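Local coordinates for protein beta sliding clamp (Borrelia burgdorferi, PDB 6DJ8) that probably encircles DNA as a ring-shaped homodimer and tethers DNA polymerases and other proteins to it, making replication processive, at residues Met23-Ile26 with Glu27-Lys30; Phe218-Val222 with Lys223-Phe227; Val282-Gly285 with Ile286-Arg290. One frame throughout, in Å; residues are numbered along the deposited sequence.

Interaction 1. Residues Met23-Ile26 with Glu27-Lys30; sequences MNEI and EKAK
K28 follows E25 by about one helical turn, and the two side chains meet at a slant. The touching atoms are OE1 of E25 and CD of K28, 3.6 Å apart. The carboxylate oxygen thus lies against the aliphatic part of the lysine. The charged ends are further apart: E25 OE1 and K28 NZ are separated by 4.4 Å, beyond a salt bridge. The E25 chain bends at its second torsion (chi2 -62°), bringing the carboxylate closer to K28. CG of K28 rests 3.4 Å from O of N24. CB of E27 lies 3.5 Å from O of M23, and its OE1 is hydrogen-bonded to NE2 of H230. CG of K30 sits between its backbone N and carbonyl carbon (chi1 85°) and lies 3.5 Å from O of I26. Main-chain bonds hold the turn together. N of E27 donates to O of M23 at 3.0 Å, and N of K30 to O of I26 at 2.9 Å. M23 and I26 pack on helix 83-92. The opposite charges of E25 and K28 probably favour each other through space. OE1 of E25 and NZ of K28 are both hydrogen-bonded to the hydroxyl of Y254, and OE2 of E25 to ND2 of N253, so these polar ends tie the N-terminal domain helix to the central domain.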
# COMPACT_ATOMS: atom_id res chain seq x y z
N MET A 23 -22.46 1.21 -5.09
CA MET A 23 -21.00 1.24 -5.02
C MET A 23 -20.45 -0.12 -4.60
O MET A 23 -19.52 -0.65 -5.23
CB MET A 23 -20.53 2.33 -4.04
CG MET A 23 -19.02 2.47 -3.99
SD MET A 23 -18.48 3.76 -2.84
CE MET A 23 -19.70 5.05 -3.21
N ASN A 24 -21.01 -0.71 -3.55
CA ASN A 24 -20.52 -2.01 -3.09
C ASN A 24 -20.71 -3.08 -4.16
O ASN A 24 -19.81 -3.90 -4.40
CB ASN A 24 -21.24 -2.42 -1.80
CG ASN A 24 -20.83 -1.56 -0.62
OD1 ASN A 24 -19.75 -0.96 -0.61
ND2 ASN A 24 -21.69 -1.51 0.40
N GLU A 25 -21.87 -3.10 -4.82
CA GLU A 25 -22.14 -4.15 -5.80
C GLU A 25 -21.26 -4.00 -7.03
O GLU A 25 -20.84 -4.99 -7.62
CB GLU A 25 -23.61 -4.16 -6.19
CG GLU A 25 -24.58 -4.38 -5.04
CD GLU A 25 -24.42 -5.74 -4.32
OE1 GLU A 25 -23.57 -6.58 -4.72
OE2 GLU A 25 -25.16 -5.96 -3.35
N ILE A 26 -20.98 -2.75 -7.45
CA ILE A 26 -20.07 -2.58 -8.57
C ILE A 26 -18.67 -3.05 -8.19
O ILE A 26 -17.96 -3.68 -8.99
CB ILE A 26 -20.03 -1.10 -9.03
CG1 ILE A 26 -21.33 -0.68 -9.70
CG2 ILE A 26 -18.91 -0.90 -10.00
CD1 ILE A 26 -21.43 0.87 -9.73
N GLU A 27 -18.22 -2.70 -6.99
CA GLU A 27 -16.91 -3.14 -6.53
C GLU A 27 -16.81 -4.65 -6.56
O GLU A 27 -15.81 -5.21 -7.04
CB GLU A 27 -16.65 -2.59 -5.11
CG GLU A 27 -15.23 -2.76 -4.59
CD GLU A 27 -15.02 -4.12 -3.94
OE1 GLU A 27 -16.01 -4.73 -3.49
OE2 GLU A 27 -13.86 -4.58 -3.89
N LYS A 28 -17.86 -5.34 -6.10
CA LYS A 28 -17.87 -6.80 -6.14
C LYS A 28 -17.85 -7.31 -7.57
O LYS A 28 -17.00 -8.13 -7.93
CB LYS A 28 -19.11 -7.32 -5.40
CG LYS A 28 -19.02 -7.16 -3.88
CD LYS A 28 -20.36 -7.42 -3.23
CE LYS A 28 -20.29 -7.16 -1.73
NZ LYS A 28 -21.52 -7.63 -1.02
N ALA A 29 -18.76 -6.80 -8.41
CA ALA A 29 -18.91 -7.34 -9.77
C ALA A 29 -17.62 -7.17 -10.56
O ALA A 29 -17.23 -8.06 -11.33
CB ALA A 29 -20.08 -6.66 -10.49
N LYS A 30 -16.94 -6.04 -10.40
CA LYS A 30 -15.77 -5.81 -11.22
C LYS A 30 -14.56 -6.58 -10.71
O LYS A 30 -13.51 -6.54 -11.35
CB LYS A 30 -15.46 -4.31 -11.32
CG LYS A 30 -14.63 -3.75 -10.19
CD LYS A 30 -14.61 -2.21 -10.26
CE LYS A 30 -13.20 -1.66 -10.04
NZ LYS A 30 -12.58 -2.13 -8.78

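Interaction 2. Residues Phe218-Val222 with Lys223-Phe227; sequences FIVPV and KIFNF
V220 meets the F225 ring with its side chain at about a right angle to that of the phenylalanine. The closest pair is CG1 of V220 and CE2 of F225, 3.4 Å apart. The methyl approaches obliquely, neither over a ring face nor squarely at the edge. CG1 of V220 is anti to the backbone N (chi1 -178°), and this branch also touches I224. Here CG1 of V220 and CG2 of I224 are 3.7 Å apart, and the two side chains meet on a slant. The same CG2 of I224 lies 3.8 Å above the plane of the F225 ring, shifted toward the rim. One methyl therefore serves two neighbours. It also approaches the main chain, with CG2 of I224 3.6 Å from O of P221. CA of V222 lies at the edge of the F225 ring, in its plane.

The carbonyl of V222 grips the first turn of the helix by two bonds. N of N226 donates to O of V222 at 3.2 Å. N of F225 donates to O of V222 at 2.8 Å, from above the carbonyl plane and with a bent N-H angle of 132°. K223 extends its chain fully, and its NZ forms a salt bridge with D60.

The chain passes from strand 218-221 into helix 223-231 with the two directions about 60° apart. The F225 ring also meets that of F247, and V220 and I224 both touch F247. The apolar contacts of V220, I224 and F225, and the V222 carbonyl taking two N-H donors, probably hold the start of the helix against the strand.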
# COMPACT_ATOMS: atom_id res chain seq x y z
N PHE A 218 -15.63 -33.60 -9.76
CA PHE A 218 -15.66 -32.31 -10.44
C PHE A 218 -14.44 -31.50 -10.06
O PHE A 218 -14.01 -31.50 -8.91
CB PHE A 218 -16.93 -31.51 -10.08
CG PHE A 218 -18.21 -32.31 -10.19
CD1 PHE A 218 -18.72 -32.64 -11.43
CD2 PHE A 218 -18.90 -32.71 -9.05
CE1 PHE A 218 -19.91 -33.38 -11.54
CE2 PHE A 218 -20.07 -33.46 -9.15
CZ PHE A 218 -20.58 -33.79 -10.40
N ILE A 219 -13.90 -30.79 -11.05
CA ILE A 219 -12.74 -29.93 -10.88
C ILE A 219 -13.16 -28.51 -11.25
O ILE A 219 -13.52 -28.25 -12.41
CB ILE A 219 -11.55 -30.37 -11.75
CG1 ILE A 219 -11.20 -31.84 -11.48
CG2 ILE A 219 -10.34 -29.46 -11.52
CD1 ILE A 219 -10.38 -32.44 -12.55
N VAL A 220 -13.10 -27.61 -10.28
CA VAL A 220 -13.56 -26.23 -10.41
C VAL A 220 -12.35 -25.31 -10.35
O VAL A 220 -11.60 -25.36 -9.37
CB VAL A 220 -14.56 -25.86 -9.31
CG1 VAL A 220 -15.06 -24.43 -9.52
CG2 VAL A 220 -15.72 -26.85 -9.30
N PRO A 221 -12.14 -24.44 -11.33
CA PRO A 221 -11.01 -23.51 -11.27
C PRO A 221 -11.06 -22.71 -9.98
O PRO A 221 -12.13 -22.30 -9.53
CB PRO A 221 -11.18 -22.62 -12.50
CG PRO A 221 -11.98 -23.48 -13.46
CD PRO A 221 -12.94 -24.20 -12.55
N VAL A 222 -9.89 -22.53 -9.37
CA VAL A 222 -9.87 -21.91 -8.05
C VAL A 222 -10.34 -20.45 -8.09
O VAL A 222 -10.82 -19.94 -7.08
CB VAL A 222 -8.47 -22.04 -7.42
CG1 VAL A 222 -7.42 -21.16 -8.17
CG2 VAL A 222 -8.54 -21.67 -5.94
N LYS A 223 -10.23 -19.77 -9.23
CA LYS A 223 -10.50 -18.32 -9.22
C LYS A 223 -11.88 -18.02 -8.65
O LYS A 223 -12.03 -17.09 -7.83
CB LYS A 223 -10.36 -17.73 -10.62
CG LYS A 223 -10.70 -16.22 -10.69
CD LYS A 223 -10.52 -15.67 -12.08
CE LYS A 223 -10.77 -14.15 -12.13
NZ LYS A 223 -10.67 -13.65 -13.53
N ILE A 224 -12.90 -18.82 -8.99
CA ILE A 224 -14.23 -18.51 -8.49
C ILE A 224 -14.27 -18.57 -6.97
O ILE A 224 -15.03 -17.83 -6.33
CB ILE A 224 -15.32 -19.43 -9.11
CG1 ILE A 224 -16.70 -18.81 -8.83
CG2 ILE A 224 -15.24 -20.84 -8.54
CD1 ILE A 224 -17.84 -19.49 -9.56
N PHE A 225 -13.43 -19.41 -6.34
CA PHE A 225 -13.45 -19.47 -4.88
C PHE A 225 -12.78 -18.24 -4.27
O PHE A 225 -13.24 -17.74 -3.24
CB PHE A 225 -12.80 -20.77 -4.40
CG PHE A 225 -13.57 -21.97 -4.85
CD1 PHE A 225 -14.79 -22.28 -4.27
CD2 PHE A 225 -13.15 -22.72 -5.94
CE1 PHE A 225 -15.54 -23.36 -4.72
CE2 PHE A 225 -13.89 -23.79 -6.38
CZ PHE A 225 -15.10 -24.11 -5.78
N ASN A 226 -11.69 -17.76 -4.86
CA ASN A 226 -11.13 -16.49 -4.40
C ASN A 226 -12.17 -15.38 -4.51
O ASN A 226 -12.38 -14.61 -3.57
CB ASN A 226 -9.87 -16.15 -5.19
CG ASN A 226 -8.75 -17.14 -4.90
OD1 ASN A 226 -8.64 -17.63 -3.77
ND2 ASN A 226 -7.92 -17.45 -5.90
N PHE A 227 -12.92 -15.37 -5.61
CA PHE A 227 -13.98 -14.37 -5.81
C PHE A 227 -15.06 -14.49 -4.73
O PHE A 227 -15.45 -13.50 -4.09
CB PHE A 227 -14.58 -14.60 -7.20
CG PHE A 227 -15.61 -13.61 -7.62
CD1 PHE A 227 -15.44 -12.25 -7.38
CD2 PHE A 227 -16.71 -14.03 -8.35
CE1 PHE A 227 -16.39 -11.33 -7.82
CE2 PHE A 227 -17.66 -13.12 -8.80
CZ PHE A 227 -17.50 -11.77 -8.52

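Interaction 3. Residues Val282-Gly285 with Ile286-Arg290; sequences VSLG and ILKDR
L284 and K288 touch through aliphatic atoms. The K288 chain bends at its third torsion (chi3 -137°), and its CE lies against CG of L284 at 3.9 Å. V282 meets L287 at about a right angle, CG1 of V282 being 4.1 Å from CB of L287. OG of S283 is anti to the backbone N (chi1 160°) and lies 3.5 Å from CD1 of I286. S283 occupies the N-cap position, but its side chain makes no capping bond.

Backbone bonds of the first helical turn lie beneath these side chains. N of L287 donates to O of S283 at 3.0 Å, and N of K288 to O of L284 at 2.8 Å. Further along, NH1 of R290 forms a salt bridge with OD1 of D289 at 2.7 Å, and that oxygen also pairs with R293. CG2 of I286 sits 4.2 Å above the centre of the R290 guanidinium. R290 also makes a cation-pi contact with F95 of the second subunit, so this helix reaches the dimer interface.

Strand 278-283 runs directly into helix 284-294. L284 and L287 pack on helix 348-355, L287 also on strand 325-331. V282 packs on strand 362-367.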
# COMPACT_ATOMS: atom_id res chain seq x y z
N VAL A 282 2.89 -27.58 18.64
CA VAL A 282 3.55 -26.27 18.71
C VAL A 282 2.51 -25.18 18.93
O VAL A 282 1.44 -25.19 18.31
CB VAL A 282 4.36 -25.96 17.43
CG1 VAL A 282 5.22 -24.72 17.66
CG2 VAL A 282 5.22 -27.16 17.04
N SER A 283 2.85 -24.23 19.79
CA SER A 283 2.00 -23.07 20.01
C SER A 283 1.97 -22.21 18.74
O SER A 283 3.02 -21.82 18.23
CB SER A 283 2.52 -22.28 21.21
OG SER A 283 2.05 -20.95 21.19
N LEU A 284 0.76 -21.93 18.24
CA LEU A 284 0.60 -21.33 16.91
C LEU A 284 1.09 -19.89 16.86
O LEU A 284 1.83 -19.52 15.94
CB LEU A 284 -0.87 -21.40 16.48
CG LEU A 284 -1.21 -20.98 15.04
CD1 LEU A 284 -0.51 -21.88 14.02
CD2 LEU A 284 -2.72 -20.97 14.82
N GLY A 285 0.67 -19.06 17.82
CA GLY A 285 1.07 -17.66 17.79
C GLY A 285 2.57 -17.47 17.83
O GLY A 285 3.13 -16.63 17.13
N ILE A 286 3.25 -18.28 18.65
CA ILE A 286 4.70 -18.18 18.75
C ILE A 286 5.37 -18.73 17.50
O ILE A 286 6.36 -18.17 17.01
CB ILE A 286 5.19 -18.86 20.04
CG1 ILE A 286 4.92 -17.92 21.22
CG2 ILE A 286 6.66 -19.21 19.95
CD1 ILE A 286 4.35 -18.56 22.41
N LEU A 287 4.83 -19.81 16.94
CA LEU A 287 5.34 -20.27 15.65
C LEU A 287 5.23 -19.16 14.61
O LEU A 287 6.19 -18.88 13.88
CB LEU A 287 4.58 -21.51 15.19
CG LEU A 287 5.11 -22.07 13.87
CD1 LEU A 287 6.62 -22.29 13.98
CD2 LEU A 287 4.38 -23.39 13.55
N LYS A 288 4.07 -18.50 14.52
CA LYS A 288 3.90 -17.44 13.52
C LYS A 288 4.93 -16.33 13.73
O LYS A 288 5.55 -15.87 12.77
CB LYS A 288 2.50 -16.84 13.58
CG LYS A 288 1.39 -17.68 12.98
CD LYS A 288 0.15 -16.82 12.81
CE LYS A 288 -1.09 -17.57 13.24
NZ LYS A 288 -2.29 -16.70 13.25
N ASP A 289 5.10 -15.89 14.98
CA ASP A 289 6.02 -14.79 15.28
C ASP A 289 7.45 -15.14 14.87
O ASP A 289 8.14 -14.34 14.23
CB ASP A 289 5.94 -14.46 16.77
CG ASP A 289 7.03 -13.52 17.22
OD1 ASP A 289 8.14 -13.99 17.52
OD2 ASP A 289 6.77 -12.30 17.26
N ARG A 290 7.89 -16.36 15.21
CA ARG A 290 9.27 -16.76 14.93
C ARG A 290 9.51 -16.96 13.44
O ARG A 290 10.61 -16.67 12.94
CB ARG A 290 9.62 -18.04 15.69
CG ARG A 290 9.55 -17.89 17.21
CD ARG A 290 10.29 -16.65 17.72
NE ARG A 290 10.47 -16.73 19.18
CZ ARG A 290 9.65 -16.17 20.07
NH1 ARG A 290 8.60 -15.48 19.67
NH2 ARG A 290 9.90 -16.30 21.37

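Each interaction lies in a different domain: N-terminal, central and C-terminal, in that order. Interactions 1 and 2 have centres 19 Å apart and touch directly, with O of K28 3.3 Å from CE1 of F227. Helix 19-29 thus packs on helix 223-231 across the boundary between the first two domains. Interaction 3 stands apart. Its centre is 30 Å from that of interaction 2, with nearest atoms about 18 Å apart, and 37 Å from that of interaction 1. Interactions 2 and 3 still share one antiparallel sheet. Both are strand-to-helix turns, whereas interaction 1 lies within a helix.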